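Local structure of multiple antibiotic resistance protein MarR (Escherichia coli, 1JGS) at residues Gly9-Ile12 with His13-Asn16; Lys18-Arg21 with Leu22-Glu25. The protein represses transcription of the marRAB operon, which is involved in activating antibiotic resistance and oxidative stress genes, by binding to the marO operator/promoter site. All blocks are in the same frame, centred on the assembly; numbering follows the deposited sequence.

In the fold
Both contacts lie in series along helix 8-27, interaction 1 near its N-terminal end and interaction 2 further along, with centres about 13 Å apart. Each rests on four backbone i to i+4 hydrogen bonds, but the side chains differ with their surroundings. Residues 9-16 are partly buried and mostly apolar toward the second subunit, on which Leu-11, Ile-12 and Met-14 pack, with Asn-16 meeting its counterpart; among themselves their side chains add only a loose Leu-11 to Met-14 touch. Residues 18-25 form a surface contact with charged chemistry, an Arg-21 to Glu-25 salt bridge, while Leu-22 and Leu-23 lean on helix 96-118 of the same chain.

Interaction 1 of 2, residues Gly9-Ile12 with His13-Asn16; sequences GRLI and HMVN
Gly-9 to Ile-12 offer their carbonyls to the amides of His-13 to Asn-16, one turn on, in four consecutive i to i+4 hydrogen bonds. This is regular alpha-helix, an early part of helix 8-27 in the MarR-type winged-helix fold, and here it lies against the second subunit of the dimer. The bond from Met-14 N to Arg-10 O is the shortest of the four at 2.8 Å and the straightest, with 167° at the hydrogen; its donor sits nearly along the C=O axis. His-13 N reaches Gly-9 O at 3.0 Å, from a position tilted out of the carbonyl plane.

Side chains meet mainly where carbon brushes these carbonyls. Met-14 CG stands beside its own backbone N (chi1 -70°), which lays it 3.3 Å from Arg-10 O; with the next torsion extended (chi2 172°), SD is carried alongside Leu-11, 4.4 Å from its CD2, a loose apolar touch. Met-14 also packs on Leu-137 of the second subunit, and Leu-11 on Glu-130 of that subunit. Ile-12 turns away from the following turn and packs on Val-15 of the second subunit, while Asn-16 meets its own counterpart, Asn-16 of that chain, so this face of the helix forms part of the dimer interface. The imidazole of His-13 leads away from the preceding turn, though its CB stays 3.1 Å from Arg-10 O. Val-15 directs one branch back over the turn before it: CG2, anti to the carbonyl carbon, makes a very tight carbon-oxygen approach, not a bond, 2.9 Å from Leu-11 O, the same oxygen that accepts the Val-15 N-H.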
loop_
_atom_site.group_PDB
_atom_site.type_symbol
_atom_site.label_atom_id
_atom_site.label_comp_id
_atom_site.label_asym_id
_atom_site.label_seq_id
_atom_site.Cartn_x
_atom_site.Cartn_y
_atom_site.Cartn_z
ATOM N N GLY A 9 -6.315 5.696 -11.576
ATOM C CA GLY A 9 -5.211 5.033 -10.899
ATOM C C GLY A 9 -4.488 5.903 -9.887
ATOM O O GLY A 9 -4.318 5.508 -8.732
ATOM N N ARG A 10 -4.052 7.085 -10.310
ATOM C CA ARG A 10 -3.350 7.988 -9.405
ATOM C C ARG A 10 -4.273 8.488 -8.295
ATOM O O ARG A 10 -3.842 8.641 -7.153
ATOM C CB ARG A 10 -2.769 9.175 -10.176
ATOM C CG ARG A 10 -1.477 8.872 -10.925
ATOM C CD ARG A 10 -1.111 10.027 -11.851
ATOM N NE ARG A 10 -1.013 11.304 -11.141
ATOM C CZ ARG A 10 -1.026 12.495 -11.737
ATOM N NH1 ARG A 10 -1.136 12.579 -13.058
ATOM N NH2 ARG A 10 -0.931 13.603 -11.014
ATOM N N LEU A 11 -5.541 8.743 -8.622
ATOM C CA LEU A 11 -6.478 9.215 -7.610
ATOM C C LEU A 11 -6.665 8.150 -6.529
ATOM O O LEU A 11 -6.677 8.468 -5.345
ATOM C CB LEU A 11 -7.833 9.579 -8.231
ATOM C CG LEU A 11 -7.903 10.868 -9.058
ATOM C CD1 LEU A 11 -9.313 11.064 -9.624
ATOM C CD2 LEU A 11 -7.521 12.041 -8.182
ATOM N N ILE A 12 -6.833 6.897 -6.944
ATOM C CA ILE A 12 -6.992 5.791 -6.001
ATOM C C ILE A 12 -5.733 5.748 -5.128
ATOM O O ILE A 12 -5.805 5.505 -3.921
ATOM C CB ILE A 12 -7.126 4.432 -6.729
ATOM C CG1 ILE A 12 -8.454 4.370 -7.486
ATOM C CG2 ILE A 12 -7.072 3.295 -5.729
ATOM C CD1 ILE A 12 -8.616 3.097 -8.316
ATOM N N HIS A 13 -4.586 5.996 -5.753
ATOM C CA HIS A 13 -3.309 5.994 -5.058
ATOM C C HIS A 13 -3.334 7.077 -3.996
ATOM O O HIS A 13 -3.307 6.793 -2.796
ATOM C CB HIS A 13 -2.184 6.261 -6.056
ATOM C CG HIS A 13 -0.829 6.383 -5.435
ATOM N ND1 HIS A 13 -0.277 5.396 -4.648
ATOM C CD2 HIS A 13 0.105 7.361 -5.520
ATOM C CE1 HIS A 13 0.938 5.758 -4.277
ATOM N NE2 HIS A 13 1.195 6.946 -4.794
ATOM N N MET A 14 -3.394 8.321 -4.455
ATOM C CA MET A 14 -3.435 9.482 -3.572
ATOM C C MET A 14 -4.404 9.305 -2.412
ATOM O O MET A 14 -4.109 9.725 -1.303
ATOM C CB MET A 14 -3.847 10.729 -4.358
ATOM C CG MET A 14 -2.818 11.245 -5.343
ATOM S SD MET A 14 -3.510 12.581 -6.360
ATOM C CE MET A 14 -3.511 13.958 -5.177
ATOM N N VAL A 15 -5.565 8.706 -2.670
ATOM C CA VAL A 15 -6.567 8.500 -1.625
ATOM C C VAL A 15 -6.170 7.412 -0.628
ATOM O O VAL A 15 -6.459 7.519 0.579
ATOM C CB VAL A 15 -7.945 8.131 -2.217
ATOM C CG1 VAL A 15 -8.937 7.902 -1.085
ATOM C CG2 VAL A 15 -8.447 9.260 -3.141
ATOM N N ASN A 16 -5.531 6.358 -1.127
ATOM C CA ASN A 16 -5.104 5.283 -0.246
ATOM C C ASN A 16 -4.017 5.897 0.609
ATOM O O ASN A 16 -3.945 5.662 1.819
ATOM C CB ASN A 16 -4.535 4.101 -1.032
ATOM C CG ASN A 16 -4.368 2.867 -0.164
ATOM O OD1 ASN A 16 -5.347 2.326 0.350
ATOM N ND2 ASN A 16 -3.126 2.421 0.010
#

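Interaction 2 of 2, residues Lys18-Arg21 with Leu22-Glu25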
loop_
_atom_site.group_PDB
_atom_site.type_symbol
_atom_site.label_atom_id
_atom_site.label_comp_id
_atom_site.label_asym_id
_atom_site.label_seq_id
_atom_site.Cartn_x
_atom_site.Cartn_y
_atom_site.Cartn_z
ATOM N N LYS A 18 -3.590 9.045 1.557
ATOM C CA LYS A 18 -4.266 9.811 2.594
ATOM C C LYS A 18 -4.787 8.900 3.695
ATOM O O LYS A 18 -4.541 9.135 4.874
ATOM C CB LYS A 18 -5.442 10.602 2.007
ATOM C CG LYS A 18 -6.119 11.498 3.033
ATOM C CD LYS A 18 -7.481 11.980 2.575
ATOM C CE LYS A 18 -8.138 12.895 3.617
ATOM N NZ LYS A 18 -7.875 14.348 3.375
ATOM N N LYS A 19 -5.511 7.866 3.290
ATOM C CA LYS A 19 -6.098 6.905 4.219
ATOM C C LYS A 19 -5.073 6.340 5.201
ATOM O O LYS A 19 -5.360 6.177 6.390
ATOM C CB LYS A 19 -6.760 5.770 3.428
ATOM C CG LYS A 19 -7.547 4.772 4.262
ATOM C CD LYS A 19 -6.735 3.523 4.563
ATOM C CE LYS A 19 -7.597 2.467 5.245
ATOM N NZ LYS A 19 -6.883 1.172 5.429
ATOM N N ASP A 20 -3.874 6.046 4.709
ATOM C CA ASP A 20 -2.854 5.495 5.584
ATOM C C ASP A 20 -2.313 6.571 6.504
ATOM O O ASP A 20 -2.063 6.315 7.686
ATOM C CB ASP A 20 -1.719 4.859 4.774
ATOM C CG ASP A 20 -2.124 3.531 4.143
ATOM O OD1 ASP A 20 -2.932 2.792 4.754
ATOM O OD2 ASP A 20 -1.621 3.218 3.041
ATOM N N ARG A 21 -2.153 7.776 5.963
ATOM C CA ARG A 21 -1.646 8.903 6.741
ATOM C C ARG A 21 -2.544 9.153 7.943
ATOM O O ARG A 21 -2.069 9.466 9.030
ATOM C CB ARG A 21 -1.577 10.171 5.886
ATOM C CG ARG A 21 -1.208 11.407 6.688
ATOM C CD ARG A 21 -1.123 12.652 5.830
ATOM N NE ARG A 21 -0.951 13.843 6.657
ATOM C CZ ARG A 21 -0.860 15.082 6.182
ATOM N NH1 ARG A 21 -0.925 15.299 4.874
ATOM N NH2 ARG A 21 -0.703 16.106 7.015
ATOM N N LEU A 22 -3.847 9.019 7.737
ATOM C CA LEU A 22 -4.792 9.221 8.819
ATOM C C LEU A 22 -4.617 8.089 9.827
ATOM O O LEU A 22 -4.641 8.311 11.038
ATOM C CB LEU A 22 -6.227 9.237 8.276
ATOM C CG LEU A 22 -6.514 10.360 7.274
ATOM C CD1 LEU A 22 -7.986 10.367 6.896
ATOM C CD2 LEU A 22 -6.138 11.691 7.891
ATOM N N LEU A 23 -4.435 6.881 9.309
ATOM C CA LEU A 23 -4.246 5.698 10.132
ATOM C C LEU A 23 -3.062 5.925 11.078
ATOM O O LEU A 23 -3.206 5.807 12.297
ATOM C CB LEU A 23 -3.987 4.491 9.233
ATOM C CG LEU A 23 -3.813 3.143 9.921
ATOM C CD1 LEU A 23 -5.046 2.836 10.754
ATOM C CD2 LEU A 23 -3.579 2.070 8.877
ATOM N N ASN A 24 -1.892 6.252 10.521
ATOM C CA ASN A 24 -0.724 6.519 11.352
ATOM C C ASN A 24 -1.071 7.572 12.411
ATOM O O ASN A 24 -0.700 7.432 13.580
ATOM C CB ASN A 24 0.464 7.031 10.518
ATOM C CG ASN A 24 1.159 5.925 9.737
ATOM O OD1 ASN A 24 0.823 5.656 8.582
ATOM N ND2 ASN A 24 2.133 5.271 10.373
ATOM N N GLU A 25 -1.782 8.622 11.997
ATOM C CA GLU A 25 -2.165 9.698 12.917
ATOM C C GLU A 25 -3.068 9.234 14.057
ATOM O O GLU A 25 -2.967 9.735 15.173
ATOM C CB GLU A 25 -2.842 10.848 12.159
ATOM C CG GLU A 25 -1.858 11.797 11.481
ATOM C CD GLU A 25 -2.538 12.975 10.787
ATOM O OE1 GLU A 25 -3.359 13.660 11.440
ATOM O OE2 GLU A 25 -2.244 13.220 9.594
#
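Two turns in the second half of helix 8-27 are joined here by an i to i+4 salt bridge, in which Arg-21 NE donates to Glu-25 OE2 at 3.3 Å. The bond is long and bent, 142° at the hydrogen, and the carboxylate oxygen lies out of the guanidinium plane, which is turned 49° from the carboxylate plane. Both side chains run side by side in the same direction from the helix. Arg-21 is extended from CG to NE, and this straight chain (CG anti to the backbone N, chi1 173°) carries its aliphatic part past the acid, with CG itself 3.6 Å from Glu-25 OE2. Both residues are exposed, and solvent would be expected to weaken the attraction of the charges.

Beneath this pair the main chain keeps its alpha-helical bonds, among them Asn-24 N to Asp-20 O at 2.8 Å and Leu-22 N to Lys-18 O at 2.9 Å. In the MarR fold this helix packs against helix 96-118 of its own chain: Leu-22 touches Leu-113 and Glu-116, and Leu-23 touches Val-109. Leu-22 CG is also set close over the preceding turn, 3.3 Å from Lys-18 O, and from there CD1 meets the alkyl chain of Lys-18 at CE, 4.1 Å away, as the two side chains cross obliquely. The ammonium of Lys-18 goes elsewhere, hydrogen-bonding Leu-137 O of the second subunit. Asp-20 points away from the next turn, and its OD1 forms a long, weak ion pair with Lys-38 NZ of helix 34-46.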